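Local coordinates for possible protein of nuclear scaffold (PDB 3KAE) that forms the homodimeric tetratricopeptide repeat domain at the N-terminus of Cdc27, a subunit of the anaphase-promoting complex, and probably serves in protein binding and assembly of that complex, at residues C[36-41]-C[101-106]; C[71-76]-C[117-122]. All blocks are in the same frame, centred on the assembly; numbering follows the deposited sequence.

Interaction 1 (C[36-41]-C[101-106])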
loop_
_atom_site.group_PDB
_atom_site.type_symbol
_atom_site.label_atom_id
_atom_site.label_comp_id
_atom_site.label_asym_id
_atom_site.label_seq_id
_atom_site.Cartn_x
_atom_site.Cartn_y
_atom_site.Cartn_z
ATOM N N ARG C 36 -9.503 -15.312 -3.741
ATOM C CA ARG C 36 -10.300 -14.092 -3.849
ATOM C C ARG C 36 -9.815 -13.072 -2.805
ATOM O O ARG C 36 -10.034 -11.864 -2.928
ATOM C CB ARG C 36 -11.786 -14.368 -3.647
ATOM C CG ARG C 36 -12.664 -13.177 -4.036
ATOM C CD ARG C 36 -14.129 -13.399 -3.676
ATOM N NE ARG C 36 -14.757 -14.452 -4.483
ATOM C CZ ARG C 36 -15.084 -14.315 -5.766
ATOM N NH1 ARG C 36 -14.838 -13.173 -6.401
ATOM N NH2 ARG C 36 -15.651 -15.324 -6.419
ATOM N N MET C 37 -9.169 -13.587 -1.770
ATOM C CA MET C 37 -8.573 -12.760 -0.751
ATOM C C MET C 37 -7.547 -11.868 -1.434
ATOM O O MET C 37 -7.546 -10.655 -1.234
ATOM C CB MET C 37 -7.912 -13.649 0.304
ATOM C CG MET C 37 -7.544 -12.971 1.630
ATOM S SD MET C 37 -8.872 -12.041 2.436
ATOM C CE MET C 37 -8.303 -10.354 2.142
ATOM N N LEU C 38 -6.706 -12.480 -2.269
ATOM C CA LEU C 38 -5.604 -11.791 -2.959
ATOM C C LEU C 38 -6.091 -10.603 -3.783
ATOM O O LEU C 38 -5.490 -9.520 -3.784
ATOM C CB LEU C 38 -4.858 -12.775 -3.867
ATOM C CG LEU C 38 -3.720 -12.236 -4.743
ATOM C CD1 LEU C 38 -2.720 -11.420 -3.926
ATOM C CD2 LEU C 38 -3.000 -13.375 -5.438
ATOM N N MET C 39 -7.183 -10.835 -4.492
ATOM C CA MET C 39 -7.851 -9.807 -5.259
ATOM C C MET C 39 -8.244 -8.658 -4.331
ATOM O O MET C 39 -8.018 -7.491 -4.634
ATOM C CB MET C 39 -9.098 -10.423 -5.900
ATOM C CG MET C 39 -10.005 -9.449 -6.606
ATOM S SD MET C 39 -9.275 -8.755 -8.084
ATOM C CE MET C 39 -10.769 -8.377 -8.994
ATOM N N SER C 40 -8.857 -9.009 -3.207
ATOM C CA SER C 40 -9.291 -8.031 -2.228
ATOM C C SER C 40 -8.123 -7.171 -1.712
ATOM O O SER C 40 -8.222 -5.950 -1.606
ATOM C CB SER C 40 -9.946 -8.752 -1.053
ATOM O OG SER C 40 -11.213 -9.247 -1.404
ATOM N N ILE C 41 -7.022 -7.832 -1.391
ATOM C CA ILE C 41 -5.813 -7.161 -0.914
ATOM C C ILE C 41 -5.266 -6.174 -1.928
ATOM O O ILE C 41 -5.117 -4.991 -1.625
ATOM C CB ILE C 41 -4.741 -8.186 -0.531
ATOM C CG1 ILE C 41 -5.251 -9.039 0.632
ATOM C CG2 ILE C 41 -3.449 -7.493 -0.140
ATOM C CD1 ILE C 41 -4.243 -9.997 1.180
ATOM N N ALA C 101 2.613 -20.343 -0.923
ATOM C CA ALA C 101 3.354 -19.780 0.199
ATOM C C ALA C 101 3.549 -18.266 0.099
ATOM O O ALA C 101 3.576 -17.576 1.115
ATOM C CB ALA C 101 4.695 -20.483 0.354
ATOM N N ARG C 102 3.687 -17.758 -1.122
ATOM C CA ARG C 102 3.903 -16.327 -1.318
ATOM C C ARG C 102 2.651 -15.532 -0.968
ATOM O O ARG C 102 2.721 -14.369 -0.560
ATOM C CB ARG C 102 4.340 -16.046 -2.752
ATOM C CG ARG C 102 5.758 -16.514 -3.041
ATOM C CD ARG C 102 6.022 -16.607 -4.526
ATOM N NE ARG C 102 5.215 -17.653 -5.152
ATOM C CZ ARG C 102 5.272 -17.969 -6.443
ATOM N NH1 ARG C 102 6.100 -17.315 -7.245
ATOM N NH2 ARG C 102 4.504 -18.932 -6.933
ATOM N N ILE C 103 1.505 -16.182 -1.123
ATOM C CA ILE C 103 0.226 -15.574 -0.800
ATOM C C ILE C 103 -0.040 -15.674 0.702
ATOM O O ILE C 103 -0.540 -14.735 1.320
ATOM C CB ILE C 103 -0.907 -16.258 -1.604
ATOM C CG1 ILE C 103 -0.654 -16.072 -3.096
ATOM C CG2 ILE C 103 -2.263 -15.691 -1.236
ATOM C CD1 ILE C 103 -0.227 -14.656 -3.454
ATOM N N GLN C 104 0.315 -16.818 1.278
ATOM C CA GLN C 104 0.034 -17.111 2.674
ATOM C C GLN C 104 0.632 -16.017 3.556
ATOM O O GLN C 104 0.015 -15.569 4.525
ATOM C CB GLN C 104 0.599 -18.485 3.053
ATOM C CG GLN C 104 -0.155 -19.196 4.175
ATOM C CD GLN C 104 -1.191 -20.210 3.679
ATOM O OE1 GLN C 104 -0.972 -20.914 2.690
ATOM N NE2 GLN C 104 -2.316 -20.302 4.387
ATOM N N GLU C 105 1.828 -15.572 3.189
ATOM C CA GLU C 105 2.538 -14.542 3.933
ATOM C C GLU C 105 1.726 -13.263 4.081
ATOM O O GLU C 105 1.972 -12.479 4.990
ATOM C CB GLU C 105 3.871 -14.222 3.252
ATOM C CG GLU C 105 4.960 -15.254 3.471
ATOM C CD GLU C 105 6.260 -14.867 2.787
ATOM O OE1 GLU C 105 6.211 -14.068 1.823
ATOM O OE2 GLU C 105 7.327 -15.363 3.214
ATOM N N MET C 106 0.777 -13.037 3.179
ATOM C CA MET C 106 -0.007 -11.805 3.210
ATOM C C MET C 106 -1.215 -11.979 4.107
ATOM O O MET C 106 -2.057 -11.091 4.198
ATOM C CB MET C 106 -0.481 -11.422 1.808
ATOM C CG MET C 106 0.552 -11.608 0.717
ATOM S SD MET C 106 0.044 -10.775 -0.794
ATOM C CE MET C 106 0.183 -9.064 -0.255
#
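Leu38 meets Ile103 where helix 36-45 faces the short helix 101-104, and the two side chains cross at about a right angle. The contact is made by methyl groups: Leu38 CD2 lies 3.6 Å from Ile103 CD1, and the other branch, Leu38 CD1, is 4.1 Å from that same Ile103 CD1. One isoleucine end thus touches both arms of a leucine fork. The fork arrives there because Leu38 carries CG anti to its backbone N (chi1 176°), which extends toward Ile103 a side chain whose first bond leaves the backbone obliquely. Here the packing is close, as the backbones are, with Leu38 CA and Ile103 CA 7.3 Å apart. Ile9 of helix 5-14 also touches Leu38, and Ile6 of that helix touches Ile103, so branched aliphatic residues suit a place where three helices converge.

Helix 36-45 belongs to the tetratricopeptide repeat array of the Cdc27 N-terminal domain, a superhelix of helices paired antiparallel. The segment 101-106 comes back from a later part of the chain and lies against this early helix.

One turn on, the packing is slacker. Ile41 and Met106 approach at a slant, Ile41 CG2 standing 4.0 Å from Met106 CE, while Ile41 CD1 rests 3.9 Å from the backbone O of Met106. Methionine is unbranched and flexible, which suits a side chain that must touch two residues at once: its chain bends at chi3 (68°), and its sulfur, Met106 SD, lies 4.2 Å from Leu38 CD1. Ile41 is buried and touches Tyr67 of helix 62-74, whereas Met106 is partly exposed and packs on Arg16 of the second subunit. Glu105 and Arg102 are exposed, though Arg102 still touches Ile6 and Cys10 of helix 5-14 and forms a salt bridge with Asp100.

Interaction 2 (C[71-76]-C[117-122])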
loop_
_atom_site.group_PDB
_atom_site.type_symbol
_atom_site.label_atom_id
_atom_site.label_comp_id
_atom_site.label_asym_id
_atom_site.label_seq_id
_atom_site.Cartn_x
_atom_site.Cartn_y
_atom_site.Cartn_z
ATOM N N CYS C 71 -11.211 -1.488 5.167
ATOM C CA CYS C 71 -11.944 -0.819 4.091
ATOM C C CYS C 71 -13.043 0.026 4.683
ATOM O O CYS C 71 -13.247 1.164 4.275
ATOM C CB CYS C 71 -12.559 -1.828 3.089
ATOM S SG CYS C 71 -11.365 -2.785 2.117
ATOM N N TYR C 72 -13.759 -0.540 5.648
ATOM C CA TYR C 72 -14.789 0.201 6.384
ATOM C C TYR C 72 -14.243 1.435 7.079
ATOM O O TYR C 72 -14.891 2.475 7.096
ATOM C CB TYR C 72 -15.510 -0.706 7.378
ATOM C CG TYR C 72 -16.559 -1.596 6.735
ATOM C CD1 TYR C 72 -17.452 -1.084 5.800
ATOM C CD2 TYR C 72 -16.658 -2.940 7.070
ATOM C CE1 TYR C 72 -18.420 -1.896 5.198
ATOM C CE2 TYR C 72 -17.611 -3.754 6.479
ATOM C CZ TYR C 72 -18.486 -3.227 5.546
ATOM O OH TYR C 72 -19.428 -4.037 4.971
ATOM N N LYS C 73 -13.046 1.318 7.647
ATOM C CA LYS C 73 -12.429 2.436 8.339
ATOM C C LYS C 73 -12.075 3.550 7.353
ATOM O O LYS C 73 -12.291 4.727 7.628
ATOM C CB LYS C 73 -11.199 1.973 9.125
ATOM C CG LYS C 73 -10.516 3.071 9.957
ATOM C CD LYS C 73 -9.311 2.511 10.707
ATOM C CE LYS C 73 -8.607 3.595 11.514
ATOM N NZ LYS C 73 -8.024 4.621 10.611
ATOM N N LYS C 74 -11.531 3.182 6.199
ATOM C CA LYS C 74 -11.254 4.167 5.152
ATOM C C LYS C 74 -12.523 4.908 4.743
ATOM O O LYS C 74 -12.491 6.090 4.407
ATOM C CB LYS C 74 -10.666 3.487 3.921
ATOM C CG LYS C 74 -9.267 2.985 4.084
ATOM C CD LYS C 74 -8.311 4.123 4.336
ATOM C CE LYS C 74 -6.907 3.594 4.501
ATOM N NZ LYS C 74 -5.912 4.695 4.643
ATOM N N LYS C 75 -13.640 4.192 4.763
ATOM C CA LYS C 75 -14.928 4.754 4.381
ATOM C C LYS C 75 -15.642 5.351 5.591
ATOM O O LYS C 75 -16.794 5.766 5.502
ATOM C CB LYS C 75 -15.796 3.672 3.729
ATOM C CG LYS C 75 -15.224 3.140 2.404
ATOM C CD LYS C 75 -15.752 1.752 2.073
ATOM C CE LYS C 75 -17.241 1.771 1.731
ATOM N NZ LYS C 75 -17.523 2.410 0.420
ATOM N N LYS C 76 -14.948 5.389 6.721
ATOM C CA LYS C 76 -15.501 5.937 7.968
ATOM C C LYS C 76 -16.801 5.265 8.444
ATOM O O LYS C 76 -17.547 5.838 9.231
ATOM C CB LYS C 76 -15.682 7.457 7.868
ATOM C CG LYS C 76 -14.397 8.223 7.610
ATOM C CD LYS C 76 -14.653 9.712 7.513
ATOM C CE LYS C 76 -13.397 10.469 7.133
ATOM N NZ LYS C 76 -13.029 10.218 5.711
ATOM N N GLU C 117 -6.875 -5.323 18.655
ATOM C CA GLU C 117 -7.177 -4.448 19.797
ATOM C C GLU C 117 -6.785 -3.005 19.509
ATOM O O GLU C 117 -7.475 -2.073 19.913
ATOM C CB GLU C 117 -6.465 -4.940 21.060
ATOM C CG GLU C 117 -6.928 -6.314 21.532
ATOM C CD GLU C 117 -8.345 -6.302 22.060
ATOM O OE1 GLU C 117 -8.911 -5.199 22.211
ATOM O OE2 GLU C 117 -8.889 -7.393 22.332
ATOM N N SER C 118 -5.676 -2.836 18.793
ATOM C CA SER C 118 -5.212 -1.514 18.403
ATOM C C SER C 118 -6.209 -0.839 17.471
ATOM O O SER C 118 -6.607 0.307 17.693
ATOM C CB SER C 118 -3.839 -1.609 17.731
ATOM O OG SER C 118 -3.470 -0.363 17.172
ATOM N N LEU C 119 -6.611 -1.567 16.433
ATOM C CA LEU C 119 -7.563 -1.070 15.453
ATOM C C LEU C 119 -8.904 -0.831 16.130
ATOM O O LEU C 119 -9.581 0.154 15.875
ATOM C CB LEU C 119 -7.692 -2.091 14.315
ATOM C CG LEU C 119 -8.078 -1.692 12.883
ATOM C CD1 LEU C 119 -9.519 -2.014 12.592
ATOM C CD2 LEU C 119 -7.755 -0.218 12.560
ATOM N N LEU C 120 -9.272 -1.755 17.001
ATOM C CA LEU C 120 -10.461 -1.623 17.819
ATOM C C LEU C 120 -10.391 -0.354 18.696
ATOM O O LEU C 120 -11.401 0.313 18.925
ATOM C CB LEU C 120 -10.561 -2.865 18.682
ATOM C CG LEU C 120 -11.843 -3.675 18.746
ATOM C CD1 LEU C 120 -12.914 -3.364 17.724
ATOM C CD2 LEU C 120 -11.617 -5.161 18.997
ATOM N N GLY C 121 -9.193 -0.005 19.142
ATOM C CA GLY C 121 -9.019 1.181 19.956
ATOM C C GLY C 121 -9.297 2.413 19.124
ATOM O O GLY C 121 -10.025 3.315 19.550
ATOM N N ASP C 122 -8.711 2.445 17.929
ATOM C CA ASP C 122 -8.913 3.549 16.987
ATOM C C ASP C 122 -10.376 3.724 16.624
ATOM O O ASP C 122 -10.897 4.845 16.620
ATOM C CB ASP C 122 -8.099 3.320 15.708
ATOM C CG ASP C 122 -6.601 3.392 15.946
ATOM O OD1 ASP C 122 -6.206 3.873 17.036
ATOM O OD2 ASP C 122 -5.822 2.970 15.054
#
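Asp122 OD1 accepts two hydrogen bonds, from Tyr137 OH and Ser148 OG, which tie helix 113-126 to the two helices that follow it in this tetratricopeptide repeat domain. The same aspartate turns its CB toward Lys73, near the end of helix 62-74, and Lys73 CE approaches Asp122 CB to 4.2 Å.

Most of the contact is made by the aliphatic part of Lys73. The chain is extended as far as CE, with CG anti to the backbone N (chi1 -177°), and this straight rod reaches across to Leu119, which it meets at a slant. Lys73 CD lies 3.6 Å from Leu119 CD2, and Lys73 CE 4.0 Å from the same methyl. A lysine suits this partly exposed edge because its methylenes can cover a leucine while its ammonium can remain toward solvent. Leu119 also touches Leu85 of helix 78-89, so the same leucine packs on a neighbouring helix as well.

Just past Lys73, helix 62-74 ends in a Schellman motif, with Lys76 at positive phi as its C-prime residue. The Lys73 chain turns at its last torsion (chi4 -65°), leaving NZ 5.2 Å from Asp122 OD2, an opposite charge nearby but not in contact.

Interaction 1 is largely buried, three of its four touching residues being enclosed, whereas interaction 2 lies at the surface. They share no helix, yet their elements alternate along the chain: helix 36-45 comes first, then helix 62-74, then helices 101-104 and 113-126, which are successive. Their centres are 21 Å apart, and their nearest atoms about 6 Å. Chemistry follows position. The buried contact consists of aliphatic and sulfur-bearing side chains, with the second subunit packing against its methionine end. At the surface, one long lysine lies over a leucine, an acidic group stands close by, and no other subunit touches either segment.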